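Local coordinates for terminal uridylyltransferase 1 (Trypanosoma brucei, PDB 5HZD), which catalyses the magnesium- or manganese-dependent addition of uridines from UTP to 3' ends of guide RNAs, ribosomal RNAs and some mRNAs, and takes part in trypanosome mitochondrial RNA editing, at residues A[295-306]-A[352-363]. Residues are numbered along the deposited sequence; the frame is centred on the assembly and turned at random.
Sequences RNSTLLRKYLLS and YVPYVDPLEIPE
Arg295 closes one end of this helix-to-loop contact: its NE and NH2 both donate to one backbone oxygen, Ile361 O. NE lies 2.8 Å from that oxygen, above the carbonyl plane, and NH2 3.0 Å, close to the line of the C=O bond; the acceptor sits 8° out of the guanidinium plane, although both hydrogen bonds are bent. The extended chain, CG anti to the backbone N (chi1 -161°), reaches out from the helix and across the loop, where the amide N of Glu363 lies over one guanidinium face.

Midway, the Tyr303 hydroxyl accepts from the amide of Val356, with N to OH at 2.9 Å and an N-H...O angle of 156°. That bond pins the loop where Val356 CB stands over the ring face, a CH-pi contact 3.9 Å from the Tyr303 centroid. Between these polar anchors Leu299 packs with CD2 4.0 Å from Pro358 CG and CD1 against Ile361 CG1 and Val356 CG1.

At the far end Ser306 OG donates to Tyr303 O (2.7 Å), which also accepts from Ser306 N, and accepts from a water that also donates to Pro354 O; a second water joins Ser306 O to Tyr352 O.

Tyr469, probably in the nucleotide recognition motif, touches Arg295, Leu299 and Ile361 and hydrogen-bonds Pro358 O. The loop between helices 336-349 and 385-409 lies along helix 292-304, whose N-terminal end bears UTP-binding Arg295, Asn296 and Ser297 of the nucleotidyltransferase module, with Leu300 and Tyr303 on Ile344 of helix 336-349.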
ATOM      1  N   ARG A 295       3.391  -9.760   4.747  1.00 14.52           N
ATOM      2  CA  ARG A 295       3.560 -10.902   3.860  1.00 12.30           C
ATOM      3  C   ARG A 295       3.071 -10.565   2.455  1.00 12.17           C
ATOM      4  O   ARG A 295       3.742 -10.927   1.464  1.00 14.65           O
ATOM      5  CB  ARG A 295       2.798 -12.095   4.412  1.00 14.54           C
ATOM      6  CG  ARG A 295       3.289 -13.408   3.823  1.00 14.23           C
ATOM      7  CD  ARG A 295       2.439 -14.546   4.338  1.00 15.04           C
ATOM      8  NE  ARG A 295       2.995 -15.849   4.029  1.00 15.26           N
ATOM      9  CZ  ARG A 295       2.354 -16.978   4.305  1.00 18.16           C
ATOM     10  NH1 ARG A 295       1.157 -16.899   4.905  1.00 18.89           N
ATOM     11  NH2 ARG A 295       2.903 -18.162   3.999  1.00 18.08           N
ATOM     12  N   ASN A 296       1.929  -9.881   2.362  1.00 13.10           N
ATOM     13  CA  ASN A 296       1.375  -9.504   1.057  1.00 12.99           C
ATOM     14  C   ASN A 296       2.383  -8.624   0.312  1.00 14.09           C
ATOM     15  O   ASN A 296       2.665  -8.844  -0.875  1.00 13.19           O
ATOM     16  CB  ASN A 296       0.089  -8.710   1.215  1.00 14.16           C
ATOM     17  CG  ASN A 296      -1.082  -9.563   1.617  1.00 18.18           C
ATOM     18  OD1 ASN A 296      -0.954 -10.754   1.840  1.00 21.28           O
ATOM     19  ND2 ASN A 296      -2.252  -8.934   1.703  1.00 24.28           N
ATOM     20  N   SER A 297       2.941  -7.625   0.995  1.00 13.42           N
ATOM     21  CA  SER A 297       3.861  -6.692   0.326  1.00 12.20           C
ATOM     22  C   SER A 297       5.148  -7.403  -0.095  1.00 11.36           C
ATOM     23  O   SER A 297       5.713  -7.115  -1.155  1.00 12.17           O
ATOM     24  CB  SER A 297       4.195  -5.504   1.248  1.00 12.70           C
ATOM     25  OG  SER A 297       3.032  -4.740   1.537  1.00 13.51           O
ATOM     26  N   THR A 298       5.607  -8.357   0.705  1.00 12.32           N
ATOM     27  CA  THR A 298       6.835  -9.066   0.424  1.00 12.08           C
ATOM     28  C   THR A 298       6.633  -9.986  -0.789  1.00 14.50           C
ATOM     29  O   THR A 298       7.524 -10.094  -1.641  1.00 13.97           O
ATOM     30  CB  THR A 298       7.274  -9.849   1.669  1.00 14.48           C
ATOM     31  OG1 THR A 298       7.452  -8.922   2.751  1.00 16.02           O
ATOM     32  CG2 THR A 298       8.565 -10.581   1.409  1.00 16.80           C
ATOM     33  N   LEU A 299       5.449 -10.585  -0.921  1.00 12.24           N
ATOM     34  CA  LEU A 299       5.159 -11.379  -2.130  1.00 14.87           C
ATOM     35  C   LEU A 299       5.178 -10.492  -3.385  1.00 13.44           C
ATOM     36  O   LEU A 299       5.793 -10.868  -4.409  1.00 13.01           O
ATOM     37  CB  LEU A 299       3.774 -12.024  -2.006  1.00 12.60           C
ATOM     38  CG  LEU A 299       3.341 -12.844  -3.237  1.00 14.03           C
ATOM     39  CD1 LEU A 299       4.331 -13.952  -3.548  1.00 15.39           C
ATOM     40  CD2 LEU A 299       1.921 -13.391  -2.982  1.00 14.66           C
ATOM     41  N   LEU A 300       4.528  -9.326  -3.290  1.00 12.18           N
ATOM     42  CA  LEU A 300       4.517  -8.388  -4.415  1.00 12.21           C
ATOM     43  C   LEU A 300       5.930  -8.000  -4.767  1.00 10.80           C
ATOM     44  O   LEU A 300       6.272  -7.984  -5.945  1.00 12.24           O
ATOM     45  CB  LEU A 300       3.683  -7.123  -4.134  1.00 10.71           C
ATOM     46  CG  LEU A 300       2.172  -7.348  -3.935  1.00 14.99           C
ATOM     47  CD1 LEU A 300       1.496  -6.048  -3.701  1.00 16.92           C
ATOM     48  CD2 LEU A 300       1.554  -7.999  -5.174  1.00 17.64           C
ATOM     49  N   ARG A 301       6.762  -7.692  -3.766  1.00 10.87           N
ATOM     50  CA  ARG A 301       8.124  -7.233  -4.059  0.67 11.06           C
ATOM     51  C   ARG A 301       8.923  -8.262  -4.843  1.00 11.37           C
ATOM     52  O   ARG A 301       9.616  -7.921  -5.833  1.00 13.17           O
ATOM     53  CB  ARG A 301       8.844  -6.878  -2.756  0.67 12.50           C
ATOM     54  CG  ARG A 301      10.156  -6.191  -2.984  0.67 11.62           C
ATOM     55  CD  ARG A 301      10.871  -5.974  -1.664  0.67 13.02           C
ATOM     56  NE  ARG A 301      12.235  -5.538  -1.943  0.67 19.55           N
ATOM     57  CZ  ARG A 301      13.281  -6.353  -2.145  0.67 16.31           C
ATOM     58  NH1 ARG A 301      13.159  -7.680  -2.055  0.67 22.76           N
ATOM     59  NH2 ARG A 301      14.467  -5.835  -2.436  0.67 17.68           N
ATOM     60  N   LYS A 302       8.821  -9.529  -4.457  1.00 11.53           N
ATOM     61  CA  LYS A 302       9.566 -10.579  -5.133  1.00 13.41           C
ATOM     62  C   LYS A 302       9.158 -10.678  -6.605  1.00 13.08           C
ATOM     63  O   LYS A 302      10.015 -10.711  -7.500  1.00 14.02           O
ATOM     64  CB  LYS A 302       9.333 -11.891  -4.396  1.00 15.09           C
ATOM     65  CG  LYS A 302      10.215 -13.009  -4.861  1.00 17.36           C
ATOM     66  CD  LYS A 302      10.114 -14.193  -3.895  1.00 22.46           C
ATOM     67  CE  LYS A 302      10.984 -15.358  -4.343  1.00 29.00           C
ATOM     68  NZ  LYS A 302      12.452 -15.048  -4.356  1.00 30.25           N
ATOM     69  N   TYR A 303       7.856 -10.672  -6.869  1.00 11.78           N
ATOM     70  CA  TYR A 303       7.401 -10.656  -8.253  1.00 12.08           C
ATOM     71  C   TYR A 303       7.809  -9.395  -9.021  1.00 12.69           C
ATOM     72  O   TYR A 303       8.314  -9.479 -10.152  1.00 14.39           O
ATOM     73  CB  TYR A 303       5.873 -10.784  -8.284  1.00 11.34           C
ATOM     74  CG  TYR A 303       5.360 -12.201  -8.302  1.00 11.53           C
ATOM     75  CD1 TYR A 303       5.604 -13.023  -9.407  1.00 12.14           C
ATOM     76  CD2 TYR A 303       4.558 -12.689  -7.280  1.00 11.48           C
ATOM     77  CE1 TYR A 303       5.072 -14.319  -9.476  1.00 12.02           C
ATOM     78  CE2 TYR A 303       4.025 -14.009  -7.348  1.00 11.72           C
ATOM     79  CZ  TYR A 303       4.294 -14.786  -8.452  1.00 13.28           C
ATOM     80  OH  TYR A 303       3.744 -16.061  -8.525  1.00 14.55           O
ATOM     81  N   LEU A 304       7.589  -8.231  -8.429  1.00 11.26           N
ATOM     82  CA  LEU A 304       7.735  -7.002  -9.216  1.00 11.40           C
ATOM     83  C   LEU A 304       9.190  -6.626  -9.468  1.00 11.50           C
ATOM     84  O   LEU A 304       9.491  -5.892 -10.415  1.00 13.48           O
ATOM     85  CB  LEU A 304       6.985  -5.864  -8.527  1.00 11.47           C
ATOM     86  CG  LEU A 304       5.466  -6.064  -8.459  1.00 13.05           C
ATOM     87  CD1 LEU A 304       4.857  -4.857  -7.818  1.00 13.81           C
ATOM     88  CD2 LEU A 304       4.856  -6.255  -9.867  1.00 14.93           C
ATOM     89  N   LEU A 305      10.106  -7.147  -8.669  1.00 12.83           N
ATOM     90  CA  LEU A 305      11.526  -6.929  -8.952  1.00 13.02           C
ATOM     91  C   LEU A 305      12.090  -7.873 -10.018  1.00 14.56           C
ATOM     92  O   LEU A 305      13.245  -7.736 -10.444  1.00 18.10           O
ATOM     93  CB  LEU A 305      12.360  -7.053  -7.669  1.00 13.85           C
ATOM     94  CG  LEU A 305      12.253  -5.908  -6.677  1.00 21.69           C
ATOM     95  CD1 LEU A 305      13.117  -6.276  -5.473  1.00 28.14           C
ATOM     96  CD2 LEU A 305      12.709  -4.569  -7.305  1.00 25.15           C
ATOM     97  N   SER A 306      11.292  -8.845 -10.454  1.00 13.68           N
ATOM     98  CA  SER A 306      11.829  -9.892 -11.307  1.00 13.24           C
ATOM     99  C   SER A 306      11.778  -9.621 -12.818  1.00 14.35           C
ATOM    100  O   SER A 306      12.215 -10.460 -13.608  1.00 15.31           O
ATOM    101  CB  SER A 306      11.202 -11.262 -10.953  1.00 15.35           C
ATOM    102  OG  SER A 306       9.856 -11.327 -11.365  1.00 16.76           O
ATOM    103  N   TYR A 352       6.850 -13.617 -18.694  1.00 16.20           N
ATOM    104  CA  TYR A 352       7.698 -12.465 -18.378  1.00 15.31           C
ATOM    105  C   TYR A 352       8.413 -12.544 -17.029  1.00 17.92           C
ATOM    106  O   TYR A 352       9.492 -11.946 -16.859  1.00 20.21           O
ATOM    107  CB  TYR A 352       6.897 -11.155 -18.425  1.00 16.84           C
ATOM    108  CG  TYR A 352       6.438 -10.746 -19.784  1.00 15.81           C
ATOM    109  CD1 TYR A 352       7.333 -10.211 -20.704  1.00 21.43           C
ATOM    110  CD2 TYR A 352       5.105 -10.908 -20.160  1.00 16.49           C
ATOM    111  CE1 TYR A 352       6.908  -9.819 -21.961  1.00 21.28           C
ATOM    112  CE2 TYR A 352       4.668 -10.506 -21.409  1.00 20.24           C
ATOM    113  CZ  TYR A 352       5.576  -9.967 -22.298  1.00 25.18           C
ATOM    114  OH  TYR A 352       5.150  -9.579 -23.542  1.00 32.19           O
ATOM    115  N   VAL A 353       7.801 -13.202 -16.039  1.00 16.51           N
ATOM    116  CA  VAL A 353       8.451 -13.381 -14.732  1.00 15.72           C
ATOM    117  C   VAL A 353       8.280 -14.846 -14.322  1.00 16.99           C
ATOM    118  O   VAL A 353       7.290 -15.483 -14.690  1.00 16.80           O
ATOM    119  CB  VAL A 353       7.861 -12.501 -13.594  1.00 16.37           C
ATOM    120  CG1 VAL A 353       7.942 -10.978 -13.928  1.00 16.19           C
ATOM    121  CG2 VAL A 353       6.435 -12.886 -13.280  1.00 14.57           C
ATOM    122  N   PRO A 354       9.217 -15.364 -13.518  1.00 18.37           N
ATOM    123  CA  PRO A 354       9.079 -16.723 -12.983  1.00 18.16           C
ATOM    124  C   PRO A 354       7.925 -16.820 -11.988  1.00 17.70           C
ATOM    125  O   PRO A 354       7.569 -15.871 -11.291  1.00 15.95           O
ATOM    126  CB  PRO A 354      10.415 -16.951 -12.251  1.00 20.55           C
ATOM    127  CG  PRO A 354      11.379 -16.024 -12.911  1.00 21.37           C
ATOM    128  CD  PRO A 354      10.536 -14.786 -13.193  1.00 18.18           C
ATOM    129  N   TYR A 355       7.324 -18.005 -11.914  1.00 14.96           N
ATOM    130  CA  TYR A 355       6.309 -18.241 -10.889  1.00 16.72           C
ATOM    131  C   TYR A 355       6.900 -18.218  -9.474  1.00 17.64           C
ATOM    132  O   TYR A 355       8.006 -18.733  -9.245  1.00 18.91           O
ATOM    133  CB  TYR A 355       5.620 -19.600 -11.164  1.00 15.27           C
ATOM    134  CG  TYR A 355       4.625 -19.951 -10.093  1.00 15.23           C
ATOM    135  CD1 TYR A 355       3.395 -19.294 -10.036  1.00 15.23           C
ATOM    136  CD2 TYR A 355       4.917 -20.917  -9.124  1.00 16.76           C
ATOM    137  CE1 TYR A 355       2.491 -19.573  -9.025  1.00 13.42           C
ATOM    138  CE2 TYR A 355       3.992 -21.210  -8.106  1.00 15.96           C
ATOM    139  CZ  TYR A 355       2.795 -20.526  -8.080  1.00 14.65           C
ATOM    140  OH  TYR A 355       1.907 -20.826  -7.079  1.00 18.57           O
ATOM    141  N   VAL A 356       6.175 -17.616  -8.532  1.00 17.26           N
ATOM    142  CA  VAL A 356       6.530 -17.691  -7.112  1.00 16.50           C
ATOM    143  C   VAL A 356       5.321 -18.206  -6.331  1.00 16.79           C
ATOM    144  O   VAL A 356       4.235 -17.599  -6.386  1.00 17.58           O
ATOM    145  CB  VAL A 356       6.871 -16.304  -6.544  1.00 14.97           C
ATOM    146  CG1 VAL A 356       7.216 -16.410  -5.045  1.00 19.83           C
ATOM    147  CG2 VAL A 356       8.013 -15.662  -7.304  1.00 19.35           C
ATOM    148  N   ASP A 357       5.485 -19.315  -5.614  1.00 20.08           N
ATOM    149  CA  ASP A 357       4.388 -19.793  -4.772  1.00 21.53           C
ATOM    150  C   ASP A 357       4.232 -18.857  -3.573  1.00 18.80           C
ATOM    151  O   ASP A 357       5.224 -18.575  -2.879  1.00 20.28           O
ATOM    152  CB  ASP A 357       4.681 -21.212  -4.300  1.00 20.41           C
ATOM    153  CG  ASP A 357       3.463 -21.891  -3.693  1.00 27.40           C
ATOM    154  OD1 ASP A 357       2.702 -21.240  -2.953  1.00 23.43           O
ATOM    155  OD2 ASP A 357       3.251 -23.096  -3.967  1.00 32.00           O
ATOM    156  N   PRO A 358       3.015 -18.343  -3.322  1.00 18.90           N
ATOM    157  CA  PRO A 358       2.871 -17.503  -2.124  1.00 18.21           C
ATOM    158  C   PRO A 358       3.425 -18.169  -0.848  1.00 19.49           C
ATOM    159  O   PRO A 358       3.940 -17.460   0.020  1.00 20.11           O
ATOM    160  CB  PRO A 358       1.362 -17.262  -2.060  1.00 17.70           C
ATOM    161  CG  PRO A 358       0.980 -17.204  -3.563  1.00 16.96           C
ATOM    162  CD  PRO A 358       1.763 -18.374  -4.112  1.00 17.32           C
ATOM    163  N   LEU A 359       3.393 -19.487  -0.769  1.00 17.23           N
ATOM    164  CA  LEU A 359       3.926 -20.207   0.408  1.00 19.64           C
ATOM    165  C   LEU A 359       5.437 -20.076   0.622  1.00 21.64           C
ATOM    166  O   LEU A 359       5.944 -20.391   1.708  1.00 23.85           O
ATOM    167  CB  LEU A 359       3.520 -21.684   0.364  1.00 24.09           C
ATOM    168  CG  LEU A 359       1.999 -21.900   0.435  1.00 30.00           C
ATOM    169  CD1 LEU A 359       1.668 -23.368   0.573  1.00 32.64           C
ATOM    170  CD2 LEU A 359       1.361 -21.092   1.558  1.00 35.88           C
ATOM    171  N   GLU A 360       6.151 -19.602  -0.403  1.00 20.82           N
ATOM    172  CA  GLU A 360       7.586 -19.324  -0.314  1.00 18.51           C
ATOM    173  C   GLU A 360       7.950 -18.144   0.582  1.00 20.74           C
ATOM    174  O   GLU A 360       9.108 -18.036   1.028  1.00 23.00           O
ATOM    175  CB  GLU A 360       8.167 -19.044  -1.712  1.00 23.22           C
ATOM    176  CG  GLU A 360       8.356 -20.280  -2.535  1.00 29.13           C
ATOM    177  CD  GLU A 360       8.861 -19.966  -3.924  1.00 33.28           C
ATOM    178  OE1 GLU A 360      10.006 -19.463  -4.051  1.00 36.01           O
ATOM    179  OE2 GLU A 360       8.102 -20.207  -4.887  1.00 30.94           O
ATOM    180  N   ILE A 361       6.997 -17.249   0.801  1.00 16.04           N
ATOM    181  CA  ILE A 361       7.164 -16.126   1.723  1.00 14.09           C
ATOM    182  C   ILE A 361       6.656 -16.598   3.088  1.00 15.93           C
ATOM    183  O   ILE A 361       5.492 -16.949   3.225  1.00 19.41           O
ATOM    184  CB  ILE A 361       6.337 -14.909   1.300  1.00 15.49           C
ATOM    185  CG1 ILE A 361       6.504 -14.596  -0.203  1.00 18.62           C
ATOM    186  CG2 ILE A 361       6.654 -13.721   2.173  1.00 17.47           C
ATOM    187  CD1 ILE A 361       7.937 -14.351  -0.643  1.00 22.14           C
ATOM    188  N   PRO A 362       7.545 -16.686   4.089  1.00 18.18           N
ATOM    189  CA  PRO A 362       7.111 -17.235   5.378  1.00 17.73           C
ATOM    190  C   PRO A 362       6.079 -16.345   6.055  1.00 19.67           C
ATOM    191  O   PRO A 362       6.100 -15.107   5.924  1.00 20.93           O
ATOM    192  CB  PRO A 362       8.394 -17.247   6.221  1.00 23.05           C
ATOM    193  CG  PRO A 362       9.500 -16.865   5.310  1.00 26.91           C
ATOM    194  CD  PRO A 362       8.949 -16.247   4.078  1.00 21.62           C
ATOM    195  N   GLU A 363       5.148 -16.991   6.754  1.00 18.61           N
ATOM    196  CA  GLU A 363       4.198 -16.293   7.592  1.00 17.91           C
ATOM    197  C   GLU A 363       4.935 -15.783   8.847  1.00 20.19           C
ATOM    198  O   GLU A 363       4.673 -14.670   9.340  1.00 21.38           O
ATOM    199  CB  GLU A 363       3.062 -17.248   8.024  1.00 24.31           C
ATOM    200  CG  GLU A 363       2.070 -16.556   8.976  1.00 31.30           C
ATOM    201  CD  GLU A 363       0.923 -17.444   9.419  1.00 40.00           C
ATOM    202  OE1 GLU A 363       0.726 -18.518   8.818  1.00 42.74           O
ATOM    203  OE2 GLU A 363       0.214 -17.057  10.376  1.00 44.51           O
TER
HETATM  204  O   HOH W   1       9.093 -13.726 -10.055  1.00 18.10           O
HETATM  205  O   HOH W   2      11.946 -11.808 -16.339  1.00 37.31           O